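Local structure of putative dihydrodipicolinate synthase (Thermus thermophilus, 2PCQ) at residues A195-L207 with A219-L233. The protein belongs to the dihydrodipicolinate synthase family of TIM-barrel proteins and assembles as four chains, its own role being putative. Residues are numbered along the deposited sequence; the frame is centred on the assembly and turned at random.
Sequences AAANLAPRAYRAL and AQELQKKLFPLGDLL
L207 sits as a knob among A219, L222, Q223 and L226, where helix 201-212, following the eighth strand of the TIM barrel, packs against helix 216-247. The two form a helical hairpin with segment axes 9.7 Å apart and roughly antiparallel (149°). L207 turns its CG anti to the backbone N (chi1 177°), which brings CD1 against A219 and CD2 over the backbone of Q223. L222 enters from the other helix, its CD2 lying 3.7 Å from A206 CB and also touching L207 CB and the A203 carbonyl.

Next along the helix, L226 reaches A203 CB with both methyls and makes a CH-pi contact with Y204: its CD1 stands 3.8 Å from the ring centroid, 14° off the ring normal. Farther on, A200 CB meets L229 CD2, and L199 CD1 meets L229 CD1; F269 of helix 266-278 packs on both leucines. L233 lays CD2 against the turn after strand 191-193, 3.5 Å from A196 CA. Side-chain-free G230 lies opposite A196, their CA atoms 5.9 Å apart.

No direct hydrogen bond joins the segments; one water links them. At the kink, where N of P228 and L229 lacks the usual helical bond, this water, in the Y204 ring plane, lies 2.7 Å from Y204 OH and probably donates to L226 O, 2.9 Å away.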
loop_
_atom_site.group_PDB
_atom_site.type_symbol
_atom_site.label_atom_id
_atom_site.label_comp_id
_atom_site.label_asym_id
_atom_site.label_seq_id
_atom_site.Cartn_x
_atom_site.Cartn_y
_atom_site.Cartn_z
ATOM N N ALA A 195 -22.434 2.163 11.909
ATOM C CA ALA A 195 -23.432 2.249 10.854
ATOM C C ALA A 195 -24.456 1.134 11.066
ATOM O O ALA A 195 -25.640 1.309 10.796
ATOM C CB ALA A 195 -22.764 2.095 9.486
ATOM N N ALA A 196 -23.990 -0.009 11.559
ATOM C CA ALA A 196 -24.865 -1.152 11.800
ATOM C C ALA A 196 -25.882 -0.862 12.902
ATOM O O ALA A 196 -26.900 -1.544 13.007
ATOM C CB ALA A 196 -24.036 -2.384 12.158
ATOM N N ALA A 197 -25.605 0.152 13.720
ATOM C CA ALA A 197 -26.516 0.526 14.795
ATOM C C ALA A 197 -27.744 1.239 14.231
ATOM O O ALA A 197 -28.695 1.517 14.963
ATOM C CB ALA A 197 -25.811 1.412 15.815
ATOM N N ASN A 198 -27.714 1.553 12.937
ATOM C CA ASN A 198 -28.861 2.182 12.283
ATOM C C ASN A 198 -29.904 1.082 12.065
ATOM O O ASN A 198 -31.097 1.356 11.937
ATOM C CB ASN A 198 -28.501 2.728 10.893
ATOM C CG ASN A 198 -27.719 4.025 10.940
ATOM O OD1 ASN A 198 -26.514 4.046 10.691
ATOM N ND2 ASN A 198 -28.404 5.114 11.247
ATOM N N LEU A 199 -29.436 -0.161 12.011
ATOM C CA LEU A 199 -30.308 -1.303 11.756
ATOM C C LEU A 199 -30.655 -2.141 12.979
ATOM O O LEU A 199 -31.810 -2.532 13.158
ATOM C CB LEU A 199 -29.671 -2.201 10.689
ATOM C CG LEU A 199 -29.230 -1.509 9.390
ATOM C CD1 LEU A 199 -28.539 -2.517 8.483
ATOM C CD2 LEU A 199 -30.430 -0.894 8.689
ATOM N N ALA A 200 -29.661 -2.432 13.812
ATOM C CA ALA A 200 -29.891 -3.234 15.012
ATOM C C ALA A 200 -29.315 -2.543 16.244
ATOM O O ALA A 200 -28.480 -3.109 16.949
ATOM C CB ALA A 200 -29.262 -4.616 14.841
ATOM N N PRO A 201 -29.762 -1.309 16.527
ATOM C CA PRO A 201 -29.270 -0.557 17.688
ATOM C C PRO A 201 -29.384 -1.278 19.031
ATOM O O PRO A 201 -28.488 -1.176 19.871
ATOM C CB PRO A 201 -30.086 0.736 17.641
ATOM C CG PRO A 201 -31.359 0.319 16.936
ATOM C CD PRO A 201 -30.837 -0.573 15.839
ATOM N N ARG A 202 -30.478 -2.005 19.238
ATOM C CA ARG A 202 -30.666 -2.725 20.493
ATOM C C ARG A 202 -29.691 -3.892 20.638
ATOM O O ARG A 202 -29.289 -4.232 21.746
ATOM C CB ARG A 202 -32.119 -3.222 20.621
ATOM C CG ARG A 202 -33.125 -2.101 20.921
ATOM C CD ARG A 202 -34.575 -2.599 21.017
ATOM N NE ARG A 202 -35.018 -3.215 19.769
ATOM C CZ ARG A 202 -34.997 -4.522 19.527
ATOM N NH1 ARG A 202 -34.566 -5.369 20.454
ATOM N NH2 ARG A 202 -35.382 -4.981 18.344
ATOM N N ALA A 203 -29.291 -4.493 19.521
ATOM C CA ALA A 203 -28.367 -5.621 19.574
ATOM C C ALA A 203 -26.974 -5.189 20.023
ATOM O O ALA A 203 -26.368 -5.820 20.889
ATOM C CB ALA A 203 -28.292 -6.302 18.217
ATOM N N TYR A 204 -26.462 -4.110 19.436
ATOM C CA TYR A 204 -25.140 -3.626 19.810
ATOM C C TYR A 204 -25.143 -3.120 21.248
ATOM O O TYR A 204 -24.140 -3.218 21.948
ATOM C CB TYR A 204 -24.682 -2.548 18.822
ATOM C CG TYR A 204 -24.264 -3.156 17.499
ATOM C CD1 TYR A 204 -23.042 -3.821 17.373
ATOM C CD2 TYR A 204 -25.128 -3.155 16.402
ATOM C CE1 TYR A 204 -22.692 -4.475 16.191
ATOM C CE2 TYR A 204 -24.789 -3.809 15.216
ATOM C CZ TYR A 204 -23.571 -4.467 15.120
ATOM O OH TYR A 204 -23.238 -5.123 13.961
ATOM N N ARG A 205 -26.282 -2.599 21.689
ATOM C CA ARG A 205 -26.423 -2.117 23.063
ATOM C C ARG A 205 -26.331 -3.322 24.008
ATOM O O ARG A 205 -25.669 -3.275 25.047
ATOM C CB ARG A 205 -27.785 -1.438 23.240
ATOM C CG ARG A 205 -28.122 -1.070 24.678
ATOM C CD ARG A 205 -27.390 0.195 25.086
ATOM N NE ARG A 205 -26.436 -0.025 26.159
ATOM C CZ ARG A 205 -25.655 0.924 26.666
ATOM N NH1 ARG A 205 -25.716 2.163 26.191
ATOM N NH2 ARG A 205 -24.820 0.636 27.654
ATOM N N ALA A 206 -27.002 -4.404 23.628
ATOM C CA ALA A 206 -27.008 -5.627 24.422
ATOM C C ALA A 206 -25.603 -6.217 24.519
ATOM O O ALA A 206 -25.196 -6.713 25.571
ATOM C CB ALA A 206 -27.966 -6.645 23.801
ATOM N N LEU A 207 -24.863 -6.161 23.416
ATOM C CA LEU A 207 -23.505 -6.691 23.384
ATOM C C LEU A 207 -22.638 -5.884 24.342
ATOM O O LEU A 207 -21.863 -6.442 25.120
ATOM C CB LEU A 207 -22.947 -6.626 21.954
ATOM C CG LEU A 207 -21.502 -7.064 21.690
ATOM C CD1 LEU A 207 -21.175 -8.336 22.453
ATOM C CD2 LEU A 207 -21.325 -7.284 20.187
ATOM N N ALA A 219 -21.625 -12.314 25.483
ATOM C CA ALA A 219 -21.092 -11.258 24.630
ATOM C C ALA A 219 -20.512 -11.874 23.357
ATOM O O ALA A 219 -20.786 -11.412 22.252
ATOM C CB ALA A 219 -20.015 -10.475 25.381
ATOM N N GLN A 220 -19.722 -12.929 23.512
ATOM C CA GLN A 220 -19.121 -13.593 22.364
ATOM C C GLN A 220 -20.167 -14.152 21.405
ATOM O O GLN A 220 -20.008 -14.051 20.193
ATOM C CB GLN A 220 -18.175 -14.709 22.822
ATOM C CG GLN A 220 -16.946 -14.198 23.569
ATOM C CD GLN A 220 -15.993 -15.310 23.958
ATOM O OE1 GLN A 220 -16.388 -16.279 24.602
ATOM N NE2 GLN A 220 -14.726 -15.171 23.575
ATOM N N GLU A 221 -21.240 -14.736 21.936
ATOM C CA GLU A 221 -22.279 -15.286 21.069
ATOM C C GLU A 221 -22.981 -14.189 20.282
ATOM O O GLU A 221 -23.315 -14.374 19.110
ATOM C CB GLU A 221 -23.316 -16.079 21.876
ATOM C CG GLU A 221 -22.816 -17.431 22.379
ATOM C CD GLU A 221 -22.306 -18.326 21.257
ATOM O OE1 GLU A 221 -23.081 -18.604 20.315
ATOM O OE2 GLU A 221 -21.133 -18.752 21.314
ATOM N N LEU A 222 -23.210 -13.046 20.920
ATOM C CA LEU A 222 -23.873 -11.945 20.233
ATOM C C LEU A 222 -22.922 -11.331 19.202
ATOM O O LEU A 222 -23.344 -10.927 18.117
ATOM C CB LEU A 222 -24.339 -10.892 21.244
ATOM C CG LEU A 222 -25.323 -9.835 20.735
ATOM C CD1 LEU A 222 -26.424 -10.498 19.916
ATOM C CD2 LEU A 222 -25.913 -9.072 21.921
ATOM N N GLN A 223 -21.637 -11.276 19.546
ATOM C CA GLN A 223 -20.614 -10.744 18.647
ATOM C C GLN A 223 -20.567 -11.602 17.378
ATOM O O GLN A 223 -20.469 -11.084 16.264
ATOM C CB GLN A 223 -19.253 -10.745 19.360
ATOM C CG GLN A 223 -18.008 -10.854 18.468
ATOM C CD GLN A 223 -17.754 -9.636 17.602
ATOM O OE1 GLN A 223 -17.942 -8.491 18.031
ATOM N NE2 GLN A 223 -17.293 -9.874 16.378
ATOM N N LYS A 224 -20.647 -12.917 17.551
ATOM C CA LYS A 224 -20.632 -13.830 16.415
ATOM C C LYS A 224 -21.912 -13.671 15.593
ATOM O O LYS A 224 -21.877 -13.690 14.361
ATOM C CB LYS A 224 -20.496 -15.273 16.908
ATOM C CG LYS A 224 -19.153 -15.553 17.570
ATOM C CD LYS A 224 -19.184 -16.800 18.444
ATOM C CE LYS A 224 -19.481 -18.049 17.644
ATOM N NZ LYS A 224 -19.512 -19.252 18.527
ATOM N N LYS A 225 -23.038 -13.506 16.280
ATOM C CA LYS A 225 -24.323 -13.343 15.610
ATOM C C LYS A 225 -24.373 -12.074 14.762
ATOM O O LYS A 225 -24.940 -12.071 13.665
ATOM C CB LYS A 225 -25.454 -13.304 16.640
ATOM C CG LYS A 225 -26.837 -13.085 16.034
ATOM C CD LYS A 225 -27.925 -13.142 17.098
ATOM C CE LYS A 225 -28.018 -14.530 17.722
ATOM N NZ LYS A 225 -28.364 -15.566 16.709
ATOM N N LEU A 226 -23.773 -11.001 15.268
ATOM C CA LEU A 226 -23.771 -9.723 14.560
ATOM C C LEU A 226 -22.637 -9.550 13.543
ATOM O O LEU A 226 -22.650 -8.607 12.750
ATOM C CB LEU A 226 -23.726 -8.571 15.572
ATOM C CG LEU A 226 -24.907 -8.463 16.545
ATOM C CD1 LEU A 226 -24.654 -7.345 17.558
ATOM C CD2 LEU A 226 -26.189 -8.200 15.759
ATOM N N PHE A 227 -21.663 -10.452 13.555
ATOM C CA PHE A 227 -20.539 -10.341 12.629
ATOM C C PHE A 227 -20.934 -10.219 11.148
ATOM O O PHE A 227 -20.469 -9.317 10.456
ATOM C CB PHE A 227 -19.585 -11.529 12.791
ATOM C CG PHE A 227 -18.441 -11.514 11.814
ATOM C CD1 PHE A 227 -17.316 -10.724 12.049
ATOM C CD2 PHE A 227 -18.519 -12.234 10.623
ATOM C CE1 PHE A 227 -16.285 -10.647 11.108
ATOM C CE2 PHE A 227 -17.494 -12.165 9.673
ATOM C CZ PHE A 227 -16.377 -11.370 9.915
ATOM N N PRO A 228 -21.786 -11.132 10.641
ATOM C CA PRO A 228 -22.195 -11.068 9.231
ATOM C C PRO A 228 -22.831 -9.737 8.842
ATOM O O PRO A 228 -22.562 -9.207 7.763
ATOM C CB PRO A 228 -23.167 -12.242 9.102
ATOM C CG PRO A 228 -22.623 -13.229 10.089
ATOM C CD PRO A 228 -22.333 -12.341 11.282
ATOM N N LEU A 229 -23.675 -9.205 9.723
ATOM C CA LEU A 229 -24.343 -7.931 9.480
ATOM C C LEU A 229 -23.315 -6.807 9.362
ATOM O O LEU A 229 -23.338 -6.028 8.411
ATOM C CB LEU A 229 -25.313 -7.603 10.624
ATOM C CG LEU A 229 -26.034 -6.251 10.525
ATOM C CD1 LEU A 229 -27.196 -6.375 9.550
ATOM C CD2 LEU A 229 -26.539 -5.809 11.897
ATOM N N GLY A 230 -22.413 -6.728 10.336
ATOM C CA GLY A 230 -21.402 -5.687 10.320
ATOM C C GLY A 230 -20.387 -5.829 9.202
ATOM O O GLY A 230 -19.951 -4.831 8.628
ATOM N N ASP A 231 -20.014 -7.069 8.895
ATOM C CA ASP A 231 -19.039 -7.362 7.846
ATOM C C ASP A 231 -19.565 -6.993 6.466
ATOM O O ASP A 231 -18.879 -6.328 5.694
ATOM C CB ASP A 231 -18.674 -8.849 7.866
ATOM C CG ASP A 231 -17.727 -9.237 6.737
ATOM O OD1 ASP A 231 -16.558 -8.796 6.752
ATOM O OD2 ASP A 231 -18.153 -9.983 5.829
ATOM N N LEU A 232 -20.781 -7.432 6.154
ATOM C CA LEU A 232 -21.375 -7.132 4.856
ATOM C C LEU A 232 -21.679 -5.651 4.692
ATOM O O LEU A 232 -21.468 -5.087 3.623
ATOM C CB LEU A 232 -22.657 -7.942 4.647
ATOM C CG LEU A 232 -22.439 -9.411 4.286
ATOM C CD1 LEU A 232 -23.771 -10.135 4.266
ATOM C CD2 LEU A 232 -21.744 -9.507 2.925
ATOM N N LEU A 233 -22.173 -5.019 5.750
ATOM C CA LEU A 233 -22.493 -3.602 5.683
ATOM C C LEU A 233 -21.240 -2.779 5.389
ATOM O O LEU A 233 -21.291 -1.808 4.633
ATOM C CB LEU A 233 -23.133 -3.138 6.996
ATOM C CG LEU A 233 -23.786 -1.752 6.989
ATOM C CD1 LEU A 233 -24.853 -1.689 5.897
ATOM C CD2 LEU A 233 -24.400 -1.465 8.358
HETATM O O HOH W 1 -20.941 -6.521 13.694
#